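Local coordinates for protein pectinesterase A (Erwinia chrysanthemi, PDB 2NTP) that hydrolyses the methyl esters of pectin in plant cell walls, releasing methanol, and probably starts the maceration and soft rot of plant tissue, at residues T3-D14 with P34-Y44. Numbering follows the deposited sequence.
Sequences TYNAVVSKSSSD and PFVILIKNGVY
The Y4 ring lies flat over L38, whose CB sits 3.7 Å from the ring centroid and almost directly over its centre. With CG anti to the backbone N (chi1 177°), L38 carries its two methyls along under the phenol half of the ring, CD1 beneath CZ and CD2 beneath CE2, while V36 CG1 meets the ring at its edge. On the other face of the sheet N5 CB rests over the F35 ring, 3.4 Å from CE1 and displaced toward the rim, with the amide plane only 17° from that of the ring. Just before strand 6-8, N5 OD1 accepts a hydrogen bond from V36 N at 2.9 Å, while the N-H groups of N5 and, weakly, A6 converge on V36 O. Parallel pairing of 6-8 with 35-39 then runs through L38 N to A6 O, V8 N to L38 O and K40 N to V8 O. V8 splits its methyls, CG2 against I37 CG2 and CG1 3.5 Å from Y44 CE2, and A24 of helix 21-26 packs on the same valine. Beyond the strands K10, bent at chi2 (-70°), lays CE over the Y44 ring and brings NZ within 2.9 Å of V43 O, approaching from above the carbonyl plane; its ammonium also makes an off-centre cation-pi contact. Y44 OH donates to K40 O, tying the far end of the ring back to the backbone between strands 35-39 and 42-45. K40 NZ reaches the syn side of D14 OD2 at 3.0 Å, and one water bridges the same two atoms. Strand 6-8, helix 21-26 and strand 35-39 form a beta-alpha-beta crossover, with 6-8 as the outermost strand at the N-terminal end of the right-handed parallel beta-helix of pectinesterases, away from the substrate cleft.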
ATOM      1  N   THR A   3      19.501  19.542  -8.683  1.00 43.65           N
ATOM      2  CA  THR A   3      20.564  18.764  -9.322  1.00 42.81           C
ATOM      3  C   THR A   3      20.488  17.285  -8.928  1.00 41.98           C
ATOM      4  O   THR A   3      19.924  16.943  -7.884  1.00 41.98           O
ATOM      5  CB  THR A   3      21.974  19.350  -9.011  1.00 42.94           C
ATOM      6  OG1 THR A   3      22.981  18.578  -9.679  1.00 43.22           O
ATOM      7  CG2 THR A   3      22.256  19.363  -7.507  1.00 43.01           C
ATOM      8  N   TYR A   4      21.049  16.416  -9.769  1.00 40.85           N
ATOM      9  CA  TYR A   4      21.028  14.974  -9.516  1.00 39.62           C
ATOM     10  C   TYR A   4      22.414  14.423  -9.195  1.00 38.72           C
ATOM     11  O   TYR A   4      23.397  14.746  -9.869  1.00 38.63           O
ATOM     12  CB  TYR A   4      20.412  14.216 -10.699  1.00 39.78           C
ATOM     13  CG  TYR A   4      19.030  14.696 -11.087  1.00 39.80           C
ATOM     14  CD1 TYR A   4      17.919  14.404 -10.292  1.00 39.91           C
ATOM     15  CD2 TYR A   4      18.833  15.446 -12.244  1.00 39.89           C
ATOM     16  CE1 TYR A   4      16.648  14.851 -10.642  1.00 39.93           C
ATOM     17  CE2 TYR A   4      17.568  15.895 -12.603  1.00 40.03           C
ATOM     18  CZ  TYR A   4      16.482  15.594 -11.799  1.00 39.98           C
ATOM     19  OH  TYR A   4      15.230  16.037 -12.154  1.00 40.10           O
ATOM     20  N   ASN A   5      22.479  13.593  -8.158  1.00 37.34           N
ATOM     21  CA  ASN A   5      23.715  12.924  -7.764  1.00 36.23           C
ATOM     22  C   ASN A   5      24.048  11.740  -8.669  1.00 35.61           C
ATOM     23  O   ASN A   5      25.219  11.425  -8.885  1.00 35.40           O
ATOM     24  CB  ASN A   5      23.623  12.446  -6.316  1.00 36.07           C
ATOM     25  CG  ASN A   5      23.466  13.586  -5.331  1.00 35.81           C
ATOM     26  OD1 ASN A   5      22.354  13.915  -4.924  1.00 34.69           O
ATOM     27  ND2 ASN A   5      24.582  14.198  -4.945  1.00 35.26           N
ATOM     28  N   ALA A   6      23.009  11.087  -9.182  1.00 34.78           N
ATOM     29  CA  ALA A   6      23.158   9.956 -10.097  1.00 34.07           C
ATOM     30  C   ALA A   6      22.003   9.915 -11.089  1.00 33.65           C
ATOM     31  O   ALA A   6      20.906  10.389 -10.788  1.00 33.43           O
ATOM     32  CB  ALA A   6      23.237   8.652  -9.318  1.00 34.11           C
ATOM     33  N   VAL A   7      22.259   9.359 -12.271  1.00 33.17           N
ATOM     34  CA  VAL A   7      21.228   9.192 -13.297  1.00 32.87           C
ATOM     35  C   VAL A   7      21.190   7.736 -13.761  1.00 32.77           C
ATOM     36  O   VAL A   7      22.235   7.125 -13.990  1.00 32.47           O
ATOM     37  CB  VAL A   7      21.443  10.142 -14.513  1.00 32.84           C
ATOM     38  CG1 VAL A   7      20.331   9.976 -15.542  1.00 32.80           C
ATOM     39  CG2 VAL A   7      21.515  11.598 -14.060  1.00 32.75           C
ATOM     40  N   VAL A   8      19.982   7.189 -13.874  1.00 32.67           N
ATOM     41  CA  VAL A   8      19.766   5.838 -14.392  1.00 32.79           C
ATOM     42  C   VAL A   8      19.075   5.932 -15.750  1.00 33.17           C
ATOM     43  O   VAL A   8      18.115   6.685 -15.910  1.00 32.76           O
ATOM     44  CB  VAL A   8      18.906   4.976 -13.420  1.00 32.71           C
ATOM     45  CG1 VAL A   8      18.781   3.542 -13.919  1.00 32.56           C
ATOM     46  CG2 VAL A   8      19.500   4.975 -12.031  1.00 32.36           C
ATOM     47  N   SER A   9      19.577   5.177 -16.727  1.00 33.88           N
ATOM     48  CA  SER A   9      18.963   5.127 -18.055  1.00 34.82           C
ATOM     49  C   SER A   9      19.154   3.771 -18.727  1.00 35.43           C
ATOM     50  O   SER A   9      20.083   3.029 -18.399  1.00 35.31           O
ATOM     51  CB  SER A   9      19.509   6.241 -18.958  1.00 34.80           C
ATOM     52  OG  SER A   9      20.831   5.959 -19.375  1.00 35.18           O
ATOM     53  N   LYS A  10      18.262   3.464 -19.665  1.00 36.42           N
ATOM     54  CA  LYS A  10      18.333   2.237 -20.452  1.00 37.51           C
ATOM     55  C   LYS A  10      19.346   2.352 -21.588  1.00 38.44           C
ATOM     56  O   LYS A  10      19.872   1.343 -22.060  1.00 38.52           O
ATOM     57  CB  LYS A  10      16.953   1.892 -21.027  1.00 37.38           C
ATOM     58  CG  LYS A  10      15.947   1.377 -20.007  1.00 37.12           C
ATOM     59  CD  LYS A  10      16.320  -0.011 -19.510  1.00 36.47           C
ATOM     60  CE  LYS A  10      15.320  -0.515 -18.494  1.00 35.86           C
ATOM     61  NZ  LYS A  10      15.712  -1.841 -17.943  1.00 35.02           N
ATOM     62  N   SER A  11      19.610   3.585 -22.020  1.00 39.57           N
ATOM     63  CA  SER A  11      20.484   3.842 -23.163  1.00 40.78           C
ATOM     64  C   SER A  11      21.920   4.157 -22.750  1.00 41.46           C
ATOM     65  O   SER A  11      22.156   4.889 -21.786  1.00 41.67           O
ATOM     66  CB  SER A  11      19.926   4.983 -24.018  1.00 40.78           C
ATOM     67  OG  SER A  11      18.647   4.656 -24.536  1.00 41.31           O
ATOM     68  N   SER A  12      22.870   3.593 -23.493  1.00 42.33           N
ATOM     69  CA  SER A  12      24.291   3.897 -23.320  1.00 43.05           C
ATOM     70  C   SER A  12      24.655   5.201 -24.035  1.00 43.46           C
ATOM     71  O   SER A  12      25.742   5.750 -23.834  1.00 43.60           O
ATOM     72  CB  SER A  12      25.152   2.742 -23.838  1.00 43.10           C
ATOM     73  OG  SER A  12      24.877   2.468 -25.202  1.00 43.39           O
ATOM     74  N   SER A  13      23.730   5.683 -24.866  1.00 43.88           N
ATOM     75  CA  SER A  13      23.880   6.943 -25.594  1.00 44.17           C
ATOM     76  C   SER A  13      23.712   8.165 -24.684  1.00 44.21           C
ATOM     77  O   SER A  13      24.085   9.281 -25.061  1.00 44.35           O
ATOM     78  CB  SER A  13      22.877   7.003 -26.751  1.00 44.24           C
ATOM     79  OG  SER A  13      22.997   8.214 -27.478  1.00 44.70           O
ATOM     80  N   ASP A  14      23.146   7.948 -23.496  1.00 44.12           N
ATOM     81  CA  ASP A  14      22.975   9.003 -22.495  1.00 43.87           C
ATOM     82  C   ASP A  14      24.317   9.497 -21.951  1.00 43.40           C
ATOM     83  O   ASP A  14      24.484  10.690 -21.686  1.00 43.51           O
ATOM     84  CB  ASP A  14      22.082   8.523 -21.347  1.00 44.13           C
ATOM     85  CG  ASP A  14      20.602   8.562 -21.694  1.00 44.72           C
ATOM     86  OD1 ASP A  14      20.218   8.085 -22.785  1.00 45.85           O
ATOM     87  OD2 ASP A  14      19.815   9.065 -20.866  1.00 45.50           O
ATOM     88  N   PRO A  34      21.545  14.422   1.597  1.00 16.96           N
ATOM     89  CA  PRO A  34      20.593  14.064   0.538  1.00 16.48           C
ATOM     90  C   PRO A  34      21.271  13.441  -0.686  1.00 16.05           C
ATOM     91  O   PRO A  34      22.332  13.904  -1.117  1.00 15.90           O
ATOM     92  CB  PRO A  34      19.937  15.402   0.172  1.00 16.48           C
ATOM     93  CG  PRO A  34      20.841  16.451   0.712  1.00 16.96           C
ATOM     94  CD  PRO A  34      21.494  15.861   1.917  1.00 17.01           C
ATOM     95  N   PHE A  35      20.671  12.376  -1.208  1.00 15.51           N
ATOM     96  CA  PHE A  35      21.147  11.740  -2.434  1.00 15.26           C
ATOM     97  C   PHE A  35      19.962  11.561  -3.370  1.00 14.99           C
ATOM     98  O   PHE A  35      18.998  10.869  -3.030  1.00 15.23           O
ATOM     99  CB  PHE A  35      21.805  10.393  -2.124  1.00 15.29           C
ATOM    100  CG  PHE A  35      22.652   9.855  -3.247  1.00 15.73           C
ATOM    101  CD1 PHE A  35      23.969  10.287  -3.408  1.00 16.23           C
ATOM    102  CD2 PHE A  35      22.141   8.919  -4.143  1.00 15.58           C
ATOM    103  CE1 PHE A  35      24.763   9.797  -4.441  1.00 16.90           C
ATOM    104  CE2 PHE A  35      22.931   8.424  -5.185  1.00 16.03           C
ATOM    105  CZ  PHE A  35      24.243   8.868  -5.332  1.00 16.20           C
ATOM    106  N   VAL A  36      20.040  12.197  -4.535  1.00 14.60           N
ATOM    107  CA  VAL A  36      18.921  12.272  -5.475  1.00 14.51           C
ATOM    108  C   VAL A  36      19.268  11.571  -6.784  1.00 14.42           C
ATOM    109  O   VAL A  36      20.273  11.892  -7.429  1.00 14.68           O
ATOM    110  CB  VAL A  36      18.514  13.740  -5.754  1.00 14.56           C
ATOM    111  CG1 VAL A  36      17.207  13.811  -6.536  1.00 14.79           C
ATOM    112  CG2 VAL A  36      18.409  14.525  -4.442  1.00 14.54           C
ATOM    113  N   ILE A  37      18.424  10.615  -7.170  1.00 14.15           N
ATOM    114  CA  ILE A  37      18.644   9.818  -8.373  1.00 13.67           C
ATOM    115  C   ILE A  37      17.539  10.056  -9.401  1.00 13.91           C
ATOM    116  O   ILE A  37      16.350   9.894  -9.101  1.00 13.81           O
ATOM    117  CB  ILE A  37      18.736   8.307  -8.035  1.00 13.77           C
ATOM    118  CG1 ILE A  37      19.838   8.063  -7.001  1.00 13.24           C
ATOM    119  CG2 ILE A  37      18.974   7.478  -9.310  1.00 13.57           C
ATOM    120  CD1 ILE A  37      19.801   6.684  -6.343  1.00 13.42           C
ATOM    121  N   LEU A  38      17.938  10.454 -10.607  1.00 13.75           N
ATOM    122  CA  LEU A  38      17.002  10.572 -11.715  1.00 14.13           C
ATOM    123  C   LEU A  38      16.938   9.231 -12.423  1.00 14.04           C
ATOM    124  O   LEU A  38      17.973   8.637 -12.743  1.00 14.52           O
ATOM    125  CB  LEU A  38      17.415  11.678 -12.694  1.00 14.25           C
ATOM    126  CG  LEU A  38      16.560  11.875 -13.957  1.00 14.40           C
ATOM    127  CD1 LEU A  38      15.148  12.377 -13.641  1.00 15.38           C
ATOM    128  CD2 LEU A  38      17.256  12.824 -14.939  1.00 14.80           C
ATOM    129  N   ILE A  39      15.720   8.747 -12.639  1.00 13.80           N
ATOM    130  CA  ILE A  39      15.503   7.498 -13.363  1.00 13.35           C
ATOM    131  C   ILE A  39      14.787   7.798 -14.681  1.00 13.47           C
ATOM    132  O   ILE A  39      13.610   8.153 -14.690  1.00 13.37           O
ATOM    133  CB  ILE A  39      14.685   6.486 -12.511  1.00 13.19           C
ATOM    134  CG1 ILE A  39      15.376   6.223 -11.167  1.00 13.17           C
ATOM    135  CG2 ILE A  39      14.480   5.182 -13.277  1.00 13.25           C
ATOM    136  CD1 ILE A  39      14.484   5.537 -10.121  1.00 13.18           C
ATOM    137  N   LYS A  40      15.507   7.669 -15.796  1.00 13.79           N
ATOM    138  CA  LYS A  40      14.915   7.902 -17.118  1.00 14.20           C
ATOM    139  C   LYS A  40      13.913   6.806 -17.479  1.00 13.91           C
ATOM    140  O   LYS A  40      13.992   5.694 -16.942  1.00 13.81           O
ATOM    141  CB  LYS A  40      16.007   8.008 -18.195  1.00 14.72           C
ATOM    142  CG  LYS A  40      16.943   9.198 -18.031  1.00 16.61           C
ATOM    143  CD  LYS A  40      16.290  10.495 -18.508  1.00 20.52           C
ATOM    144  CE  LYS A  40      17.321  11.590 -18.748  1.00 22.65           C
ATOM    145  NZ  LYS A  40      18.126  11.336 -19.980  1.00 25.07           N
ATOM    146  N   ASN A  41      12.980   7.131 -18.376  1.00 13.73           N
ATOM    147  CA  ASN A  41      11.928   6.209 -18.814  1.00 13.62           C
ATOM    148  C   ASN A  41      12.452   4.824 -19.173  1.00 13.62           C
ATOM    149  O   ASN A  41      13.495   4.687 -19.824  1.00 13.81           O
ATOM    150  CB  ASN A  41      11.143   6.787 -19.999  1.00 13.75           C
ATOM    151  CG  ASN A  41      10.202   7.912 -19.594  1.00 14.56           C
ATOM    152  OD1 ASN A  41       9.720   7.961 -18.464  1.00 15.04           O
ATOM    153  ND2 ASN A  41       9.933   8.818 -20.525  1.00 14.96           N
ATOM    154  N   GLY A  42      11.722   3.810 -18.733  1.00 13.34           N
ATOM    155  CA  GLY A  42      12.088   2.420 -18.969  1.00 13.09           C
ATOM    156  C   GLY A  42      11.470   1.548 -17.898  1.00 13.11           C
ATOM    157  O   GLY A  42      11.015   2.052 -16.870  1.00 12.91           O
ATOM    158  N   VAL A  43      11.440   0.242 -18.153  1.00 12.87           N
ATOM    159  CA  VAL A  43      10.961  -0.730 -17.172  1.00 12.66           C
ATOM    160  C   VAL A  43      12.179  -1.410 -16.559  1.00 12.57           C
ATOM    161  O   VAL A  43      12.924  -2.133 -17.238  1.00 12.88           O
ATOM    162  CB  VAL A  43       9.995  -1.776 -17.796  1.00 12.70           C
ATOM    163  CG1 VAL A  43       9.552  -2.799 -16.756  1.00 13.23           C
ATOM    164  CG2 VAL A  43       8.784  -1.089 -18.404  1.00 12.97           C
ATOM    165  N   TYR A  44      12.379  -1.155 -15.274  1.00 11.95           N
ATOM    166  CA  TYR A  44      13.513  -1.689 -14.534  1.00 11.67           C
ATOM    167  C   TYR A  44      13.066  -2.883 -13.706  1.00 11.84           C
ATOM    168  O   TYR A  44      12.339  -2.736 -12.718  1.00 11.46           O
ATOM    169  CB  TYR A  44      14.145  -0.586 -13.677  1.00 11.83           C
ATOM    170  CG  TYR A  44      14.621   0.585 -14.514  1.00 11.57           C
ATOM    171  CD1 TYR A  44      13.736   1.592 -14.918  1.00 11.24           C
ATOM    172  CD2 TYR A  44      15.950   0.667 -14.937  1.00 11.97           C
ATOM    173  CE1 TYR A  44      14.168   2.659 -15.709  1.00 11.79           C
ATOM    174  CE2 TYR A  44      16.387   1.727 -15.725  1.00 11.61           C
ATOM    175  CZ  TYR A  44      15.497   2.717 -16.103  1.00 11.83           C
ATOM    176  OH  TYR A  44      15.943   3.765 -16.879  1.00 12.77           O
TER
HETATM  177  O   HOH W   1      16.297   5.259 -20.126  1.00 21.27           O
HETATM  178  O   HOH W   2      20.608  10.664 -18.849  1.00 86.16           O